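Local structure of inulin fructotransferase (Bacillus sp. snu-7, 2INV) at residues T176-V181 and N198-A203. The protein breaks down inulin by intramolecular fructosyl transfer, probably splitting off terminal difructose units as a cyclic dianhydride. Sequence-based numbering, arbitrary orientation.
Sequences TGMGFV and NDNMIA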
ATOM      1  N   THR A 176      12.067   3.280   1.236  1.00 11.76           N
ATOM      2  CA  THR A 176      11.279   2.704   0.153  1.00 12.40           C
ATOM      3  C   THR A 176      12.010   2.418  -1.163  1.00 12.27           C
ATOM      4  O   THR A 176      13.050   2.992  -1.455  1.00 12.33           O
ATOM      5  CB  THR A 176      10.039   3.581  -0.133  1.00 12.49           C
ATOM      6  OG1 THR A 176       9.235   2.960  -1.141  1.00 15.10           O
ATOM      7  CG2 THR A 176      10.461   4.966  -0.603  1.00 14.73           C
ATOM      8  N   GLY A 177      11.442   1.493  -1.933  1.00 13.04           N
ATOM      9  CA  GLY A 177      11.979   1.092  -3.224  1.00 11.61           C
ATOM     10  C   GLY A 177      13.355   0.462  -3.211  1.00 12.28           C
ATOM     11  O   GLY A 177      14.010   0.368  -4.242  1.00 11.97           O
HETATM   12  N   MSE A 178      13.791  -0.004  -2.049  1.00 12.55           N
HETATM   13  CA  MSE A 178      15.121  -0.590  -1.928  1.00 12.72           C
HETATM   14  C   MSE A 178      15.282  -2.049  -2.323  1.00 12.43           C
HETATM   15  O   MSE A 178      14.304  -2.787  -2.525  1.00 12.24           O
HETATM   16  CB  MSE A 178      15.639  -0.416  -0.503  1.00 12.20           C
HETATM   17  CG  MSE A 178      15.610   1.027   0.003  1.00 13.76           C
HETATM   18 SE   MSE A 178      17.264   1.965  -0.273  1.00 16.80          SE
HETATM   19  CE  MSE A 178      18.465   0.565   0.306  1.00 15.45           C
ATOM     20  N   GLY A 179      16.547  -2.444  -2.430  1.00 12.26           N
ATOM     21  CA  GLY A 179      16.898  -3.803  -2.779  1.00 12.41           C
ATOM     22  C   GLY A 179      18.005  -4.225  -1.837  1.00 13.04           C
ATOM     23  O   GLY A 179      19.090  -3.633  -1.837  1.00 14.43           O
ATOM     24  N   PHE A 180      17.724  -5.219  -1.003  1.00 11.95           N
ATOM     25  CA  PHE A 180      18.704  -5.727  -0.050  1.00 12.05           C
ATOM     26  C   PHE A 180      18.950  -7.175  -0.424  1.00 11.62           C
ATOM     27  O   PHE A 180      17.998  -7.944  -0.583  1.00 12.00           O
ATOM     28  CB  PHE A 180      18.151  -5.684   1.376  1.00 11.96           C
ATOM     29  CG  PHE A 180      17.925  -4.299   1.909  1.00 11.42           C
ATOM     30  CD1 PHE A 180      18.922  -3.631   2.624  1.00 11.26           C
ATOM     31  CD2 PHE A 180      16.693  -3.684   1.747  1.00 11.26           C
ATOM     32  CE1 PHE A 180      18.685  -2.379   3.172  1.00 10.80           C
ATOM     33  CE2 PHE A 180      16.448  -2.430   2.294  1.00 12.08           C
ATOM     34  CZ  PHE A 180      17.440  -1.775   3.009  1.00 10.76           C
ATOM     35  N   VAL A 181      20.212  -7.565  -0.545  1.00 10.92           N
ATOM     36  CA  VAL A 181      20.506  -8.942  -0.888  1.00 11.46           C
ATOM     37  C   VAL A 181      21.829  -9.444  -0.318  1.00 10.55           C
ATOM     38  O   VAL A 181      22.835  -8.729  -0.313  1.00  9.81           O
ATOM     39  CB  VAL A 181      20.461  -9.131  -2.422  1.00 10.35           C
ATOM     40  CG1 VAL A 181      21.524  -8.279  -3.095  1.00 10.67           C
ATOM     41  CG2 VAL A 181      20.649 -10.595  -2.770  1.00 11.86           C
ATOM     42  N   ASN A 198       8.229   0.583   3.243  1.00 12.36           N
ATOM     43  CA  ASN A 198       7.246   0.149   2.249  1.00 13.33           C
ATOM     44  C   ASN A 198       7.812   0.046   0.834  1.00 12.24           C
ATOM     45  O   ASN A 198       8.733   0.779   0.469  1.00 11.66           O
ATOM     46  CB  ASN A 198       6.076   1.137   2.224  1.00 14.37           C
ATOM     47  CG  ASN A 198       6.455   2.458   1.589  1.00 15.63           C
ATOM     48  OD1 ASN A 198       7.305   3.187   2.112  1.00 15.50           O
ATOM     49  ND2 ASN A 198       5.838   2.771   0.447  1.00 17.44           N
ATOM     50  N   ASP A 199       7.243  -0.867   0.048  1.00 12.15           N
ATOM     51  CA  ASP A 199       7.639  -1.068  -1.342  1.00 12.21           C
ATOM     52  C   ASP A 199       9.115  -1.472  -1.504  1.00 11.83           C
ATOM     53  O   ASP A 199       9.804  -0.962  -2.387  1.00 11.42           O
ATOM     54  CB  ASP A 199       7.372   0.216  -2.133  1.00 13.75           C
ATOM     55  CG  ASP A 199       7.100  -0.041  -3.601  1.00 14.99           C
ATOM     56  OD1 ASP A 199       6.750  -1.186  -3.952  1.00 14.53           O
ATOM     57  OD2 ASP A 199       7.230   0.905  -4.406  1.00 16.68           O
ATOM     58  N   ASN A 200       9.599  -2.387  -0.662  1.00 11.74           N
ATOM     59  CA  ASN A 200      10.988  -2.842  -0.750  1.00 11.76           C
ATOM     60  C   ASN A 200      11.118  -4.327  -1.050  1.00 12.43           C
ATOM     61  O   ASN A 200      10.167  -5.092  -0.877  1.00 13.40           O
ATOM     62  CB  ASN A 200      11.766  -2.555   0.548  1.00 12.53           C
ATOM     63  CG  ASN A 200      11.634  -1.128   1.013  1.00 12.47           C
ATOM     64  OD1 ASN A 200      12.466  -0.245   0.467  1.00 12.44           O
ATOM     65  ND2 ASN A 200      10.797  -0.820   1.865  1.00 13.61           N
HETATM   66  N   MSE A 201      12.317  -4.712  -1.481  1.00 13.07           N
HETATM   67  CA  MSE A 201      12.653  -6.101  -1.778  1.00 13.79           C
HETATM   68  C   MSE A 201      13.839  -6.477  -0.906  1.00 13.66           C
HETATM   69  O   MSE A 201      14.983  -6.110  -1.204  1.00 13.88           O
HETATM   70  CB  MSE A 201      13.015  -6.258  -3.252  1.00 14.82           C
HETATM   71  CG  MSE A 201      13.606  -7.611  -3.627  1.00 17.97           C
HETATM   72 SE   MSE A 201      12.450  -9.083  -3.239  1.00 22.60          SE
HETATM   73  CE  MSE A 201      11.286  -8.949  -4.762  1.00 22.92           C
ATOM     74  N   ILE A 202      13.544  -7.190   0.177  1.00 13.30           N
ATOM     75  CA  ILE A 202      14.552  -7.604   1.141  1.00 13.81           C
ATOM     76  C   ILE A 202      14.579  -9.125   1.189  1.00 13.56           C
ATOM     77  O   ILE A 202      13.766  -9.741   1.891  1.00 13.69           O
ATOM     78  CB  ILE A 202      14.182  -7.099   2.537  1.00 14.78           C
ATOM     79  CG1 ILE A 202      13.612  -5.686   2.429  1.00 15.38           C
ATOM     80  CG2 ILE A 202      15.396  -7.131   3.448  1.00 15.46           C
ATOM     81  CD1 ILE A 202      13.040  -5.153   3.706  1.00 15.91           C
ATOM     82  N   ALA A 203      15.503  -9.747   0.469  1.00 12.88           N
ATOM     83  CA  ALA A 203      15.541 -11.198   0.483  1.00 12.60           C
ATOM     84  C   ALA A 203      16.926 -11.796   0.380  1.00 13.19           C
ATOM     85  O   ALA A 203      17.885 -11.135  -0.051  1.00 11.93           O
ATOM     86  CB  ALA A 203      14.662 -11.744  -0.621  1.00 14.06           C
TER
HETATM   87  O   HOH W   1       8.620   3.209  -3.734  1.00 23.77           O
HETATM   88  O   HOH W   2      12.103  -2.247  -4.389  1.00 14.07           O
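Phe-180 N hydrogen-bonds Met-201 O at 2.9 Å, one of three main-chain bonds that pair strand 179-181 with strand 201-203 in parallel, their short axes 4.8 Å apart. In the others Met-178 O accepts from Met-201 N, and Ala-203 N reaches Phe-180 O. Ahead of the strands the two segments each turn at positive phi, at Gly-177 and at Asp-199, where the link from Gly-177 N to Asp-199 O is weak. Here Asn-200 stands in for the backbone: its OD1 takes the N-H of Met-178 at 2.9 Å (162° at the hydrogen), tilted 20° from the amide plane, while ND2 bonds Ile-175 O and, along the stack, Asn-223 OD1. That last bond is a step of an asparagine ladder, as in right-handed parallel beta-helices, and these segments lie on successive coils of one. A leucine in place of Asn-200 would probably leave the buried N-H of Met-178 without its acceptor and lose the bond to Asn-223. Thr-176 swings OG1 anti to its own N (chi1 -176°), donating to Asn-198 O at 2.8 Å from above the carbonyl plane; water 1 joins OG1 to Asp-199 OD2, while Asp-199 OD1 forms a salt bridge with Arg-196 of a neighbouring subunit. Phe-180 and Ile-202 run alongside one another into the apolar interior, Phe-180 CD2 3.7 Å from Ile-202 CG1, with Ile-202 CG2 against Phe-180 CB.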